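Local structure of adenosine kinase, putative (Trypanosoma brucei, 3OTX) at residues Asp51-Met56 / Ala124-Ile129. The protein probably phosphorylates adenosine to AMP at the expense of ATP in a magnesium-dependent step of purine salvage. The protein carries 1 engineered substitution. Sequence-based numbering, arbitrary orientation.
Sequences DDIEKM and ACAVCI. With AP5 (bis(adenosine)-5'-pentaphosphate), chain C.
Ile53 reaches from the short helix 49-54 onto Ala126 and Cys128 of strand 122-130, in this enzyme's five-stranded lid sheet, the small sheet that covers the substrate site in the ribokinase (PfkB) fold. The strand lies inside this sheet, between strands 17-23 and 133-141, and the helix packs on the face turned away from the bound AP5.

Contact between helix and strand is wholly apolar and is carried by one methyl group. CD1 of Ile53 comes end-on to CB of Ala126 at 3.3 Å, closer than ordinary van der Waals distance and thus a tight fit. The same CD1 lies 3.9 Å from SG of Cys128, two residues further along the strand and therefore on the same face. With CG1 anti to the carbonyl carbon (chi1 -49°) and CD1 extended beyond it (chi2 167°), the longer branch of the isoleucine runs from the helix to the sheet. Alanine suits the place where that branch ends because its small side chain lets the methyl come close to the strand; cysteine offers a compact, weakly polar sulfur that tolerates buried apolar neighbours. Phe28 of helix 26-31 touches both Ile53 and Cys128, while Ala22 of strand 17-23 adds to the surroundings of Ile53.

Polar interactions occur at the margin, where Asp52 uses OD2 for a salt bridge to Lys31 and a hydrogen bond to Tyr32, tying helix 49-54 to the end of helix 26-31 and the residue after it.

On the other face of the strand, Cys125 lines the ligand pocket. Its sulfur, anti to the backbone N (chi1 -174°), lies beside one adenosine moiety of AP5, with SG 3.8 Å from C8B of the base and CB 3.6 Å from the ribose oxygen O2J.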
loop_
_atom_site.group_PDB
_atom_site.type_symbol
_atom_site.label_atom_id
_atom_site.label_comp_id
_atom_site.label_asym_id
_atom_site.label_seq_id
_atom_site.Cartn_x
_atom_site.Cartn_y
_atom_site.Cartn_z
ATOM N N ASP A 51 9.988 20.227 10.453
ATOM C CA ASP A 51 10.600 21.561 10.357
ATOM C C ASP A 51 12.040 21.447 9.888
ATOM O O ASP A 51 12.484 22.239 9.066
ATOM C CB ASP A 51 10.561 22.289 11.697
ATOM C CG ASP A 51 9.152 22.585 12.165
ATOM O OD1 ASP A 51 8.207 22.532 11.352
ATOM O OD2 ASP A 51 8.990 22.874 13.364
ATOM N N ASP A 52 12.741 20.429 10.391
ATOM C CA ASP A 52 14.152 20.178 10.085
ATOM C C ASP A 52 14.332 19.780 8.604
ATOM O O ASP A 52 15.147 20.368 7.893
ATOM C CB ASP A 52 14.650 19.078 11.022
ATOM C CG ASP A 52 16.145 19.022 11.148
ATOM O OD1 ASP A 52 16.859 19.438 10.219
ATOM O OD2 ASP A 52 16.606 18.525 12.192
ATOM N N ILE A 53 13.545 18.818 8.130
ATOM C CA ILE A 53 13.646 18.355 6.739
ATOM C C ILE A 53 13.244 19.448 5.749
ATOM O O ILE A 53 13.801 19.522 4.648
ATOM C CB ILE A 53 12.813 17.083 6.472
ATOM C CG1 ILE A 53 13.095 16.032 7.534
ATOM C CG2 ILE A 53 13.134 16.499 5.108
ATOM C CD1 ILE A 53 12.115 14.905 7.516
ATOM N N GLU A 54 12.291 20.290 6.146
ATOM C CA GLU A 54 11.782 21.368 5.282
ATOM C C GLU A 54 12.783 22.504 5.139
ATOM O O GLU A 54 12.816 23.161 4.107
ATOM C CB GLU A 54 10.448 21.902 5.797
ATOM C CG GLU A 54 9.261 20.973 5.494
ATOM C CD GLU A 54 8.023 21.264 6.336
ATOM O OE1 GLU A 54 7.803 22.425 6.741
ATOM O OE2 GLU A 54 7.265 20.316 6.602
ATOM N N LYS A 55 13.588 22.716 6.180
ATOM C CA LYS A 55 14.650 23.722 6.190
ATOM C C LYS A 55 15.835 23.332 5.304
ATOM O O LYS A 55 16.823 24.058 5.234
ATOM C CB LYS A 55 15.120 23.958 7.629
ATOM C CG LYS A 55 14.724 25.298 8.231
ATOM C CD LYS A 55 13.302 25.348 8.762
ATOM C CE LYS A 55 12.827 26.790 8.834
ATOM N NZ LYS A 55 11.666 26.993 9.740
ATOM N N MET A 56 15.729 22.197 4.617
ATOM C CA MET A 56 16.837 21.681 3.809
ATOM C C MET A 56 16.797 22.146 2.353
ATOM O O MET A 56 15.765 22.658 1.899
ATOM C CB MET A 56 16.847 20.162 3.850
ATOM C CG MET A 56 16.804 19.617 5.247
ATOM S SD MET A 56 17.262 17.893 5.327
ATOM C CE MET A 56 19.034 18.063 5.133
ATOM N N ALA A 124 1.090 13.891 6.387
ATOM C CA ALA A 124 2.329 13.999 5.634
ATOM C C ALA A 124 3.266 12.882 6.069
ATOM O O ALA A 124 3.152 12.355 7.195
ATOM C CB ALA A 124 3.002 15.389 5.871
ATOM N N CYS A 125 4.217 12.546 5.207
ATOM C CA CYS A 125 5.173 11.494 5.530
ATOM C C CYS A 125 6.536 12.062 5.226
ATOM O O CYS A 125 6.793 12.490 4.095
ATOM C CB CYS A 125 4.913 10.232 4.698
ATOM S SG CYS A 125 6.021 8.858 5.245
ATOM N N ALA A 126 7.408 12.082 6.228
ATOM C CA ALA A 126 8.811 12.475 5.989
ATOM C C ALA A 126 9.500 11.292 5.303
ATOM O O ALA A 126 9.471 10.175 5.795
ATOM C CB ALA A 126 9.509 12.851 7.283
ATOM N N VAL A 127 10.096 11.530 4.135
ATOM C CA VAL A 127 10.773 10.472 3.391
ATOM C C VAL A 127 12.253 10.837 3.422
ATOM O O VAL A 127 12.693 11.770 2.735
ATOM C CB VAL A 127 10.239 10.372 1.960
ATOM C CG1 VAL A 127 10.978 9.285 1.186
ATOM C CG2 VAL A 127 8.733 10.037 1.974
ATOM N N CYS A 128 12.998 10.173 4.303
ATOM C CA CYS A 128 14.395 10.530 4.564
ATOM C C CYS A 128 15.290 9.571 3.772
ATOM O O CYS A 128 15.293 8.367 4.030
ATOM C CB CYS A 128 14.702 10.472 6.065
ATOM S SG CYS A 128 13.486 11.303 7.093
ATOM N N ILE A 129 16.005 10.112 2.780
ATOM C CA ILE A 129 16.733 9.292 1.812
ATOM C C ILE A 129 18.209 9.321 2.210
ATOM O O ILE A 129 18.816 10.373 2.343
ATOM C CB ILE A 129 16.553 9.816 0.346
ATOM C CG1 ILE A 129 15.071 9.875 -0.037
ATOM C CG2 ILE A 129 17.320 8.940 -0.648
ATOM C CD1 ILE A 129 14.797 10.583 -1.371
HETATM P PA AP5 C . 10.527 -5.062 -3.170
HETATM O O1A AP5 C . 11.895 -4.479 -2.832
HETATM O O2A AP5 C . 10.327 -6.487 -2.695
HETATM O O3A AP5 C . 9.302 -4.208 -2.568
HETATM P PB AP5 C . 9.247 -3.472 -1.133
HETATM O O1B AP5 C . 10.267 -4.002 -0.172
HETATM O O2B AP5 C . 7.821 -3.491 -0.705
HETATM O O3B AP5 C . 9.667 -2.010 -1.604
HETATM P PG AP5 C . 10.238 -0.738 -0.835
HETATM O O1G AP5 C . 10.985 0.076 -1.847
HETATM O O2G AP5 C . 11.178 -1.053 0.307
HETATM O O3G AP5 C . 8.906 -0.031 -0.469
HETATM P PD AP5 C . 8.634 1.345 0.336
HETATM O O1D AP5 C . 9.897 2.047 0.803
HETATM O O2D AP5 C . 7.585 0.999 1.354
HETATM O O3D AP5 C . 8.039 2.263 -0.845
HETATM P PE AP5 C . 6.495 2.327 -1.310
HETATM O O1E AP5 C . 5.905 0.945 -1.290
HETATM O O2E AP5 C . 6.403 3.121 -2.612
HETATM O O5F AP5 C . 10.306 -4.880 -4.748
HETATM C C5F AP5 C . 9.043 -5.171 -5.347
HETATM C C4F AP5 C . 9.255 -5.466 -6.812
HETATM O O4F AP5 C . 9.963 -4.383 -7.432
HETATM C C3F AP5 C . 10.148 -6.670 -7.098
HETATM O O3F AP5 C . 9.373 -7.844 -7.117
HETATM C C2F AP5 C . 10.793 -6.320 -8.408
HETATM O O2F AP5 C . 9.912 -6.605 -9.465
HETATM C C1F AP5 C . 10.929 -4.797 -8.319
HETATM N N9A AP5 C . 12.245 -4.347 -7.782
HETATM C C8A AP5 C . 12.488 -3.779 -6.527
HETATM N N7A AP5 C . 13.818 -3.494 -6.454
HETATM C C5A AP5 C . 14.405 -3.849 -7.622
HETATM C C6A AP5 C . 15.690 -3.751 -8.108
HETATM N N6A AP5 C . 16.656 -3.127 -7.429
HETATM N N1A AP5 C . 15.954 -4.202 -9.379
HETATM C C2A AP5 C . 14.963 -4.728 -10.193
HETATM N N3A AP5 C . 13.679 -4.809 -9.698
HETATM C C4A AP5 C . 13.401 -4.361 -8.458
HETATM O O5J AP5 C . 5.777 3.166 -0.119
HETATM C C5J AP5 C . 6.176 4.501 0.139
HETATM C C4J AP5 C . 4.913 5.197 0.617
HETATM O O4J AP5 C . 4.560 4.756 1.938
HETATM C C3J AP5 C . 5.072 6.712 0.788
HETATM O O3J AP5 C . 4.410 7.343 -0.308
HETATM C C2J AP5 C . 4.429 7.022 2.150
HETATM O O2J AP5 C . 3.527 8.122 2.118
HETATM C C1J AP5 C . 3.696 5.737 2.451
HETATM N N9B AP5 C . 3.444 5.524 3.884
HETATM C C8B AP5 C . 4.407 5.465 4.855
HETATM N N7B AP5 C . 3.763 5.302 6.040
HETATM C C5B AP5 C . 2.413 5.256 5.813
HETATM C C6B AP5 C . 1.308 5.095 6.657
HETATM N N6B AP5 C . 1.393 5.029 7.996
HETATM N N1B AP5 C . 0.081 5.134 6.054
HETATM C C2B AP5 C . -0.116 5.211 4.694
HETATM N N3B AP5 C . 0.970 5.415 3.868
HETATM C C4B AP5 C . 2.212 5.396 4.438
#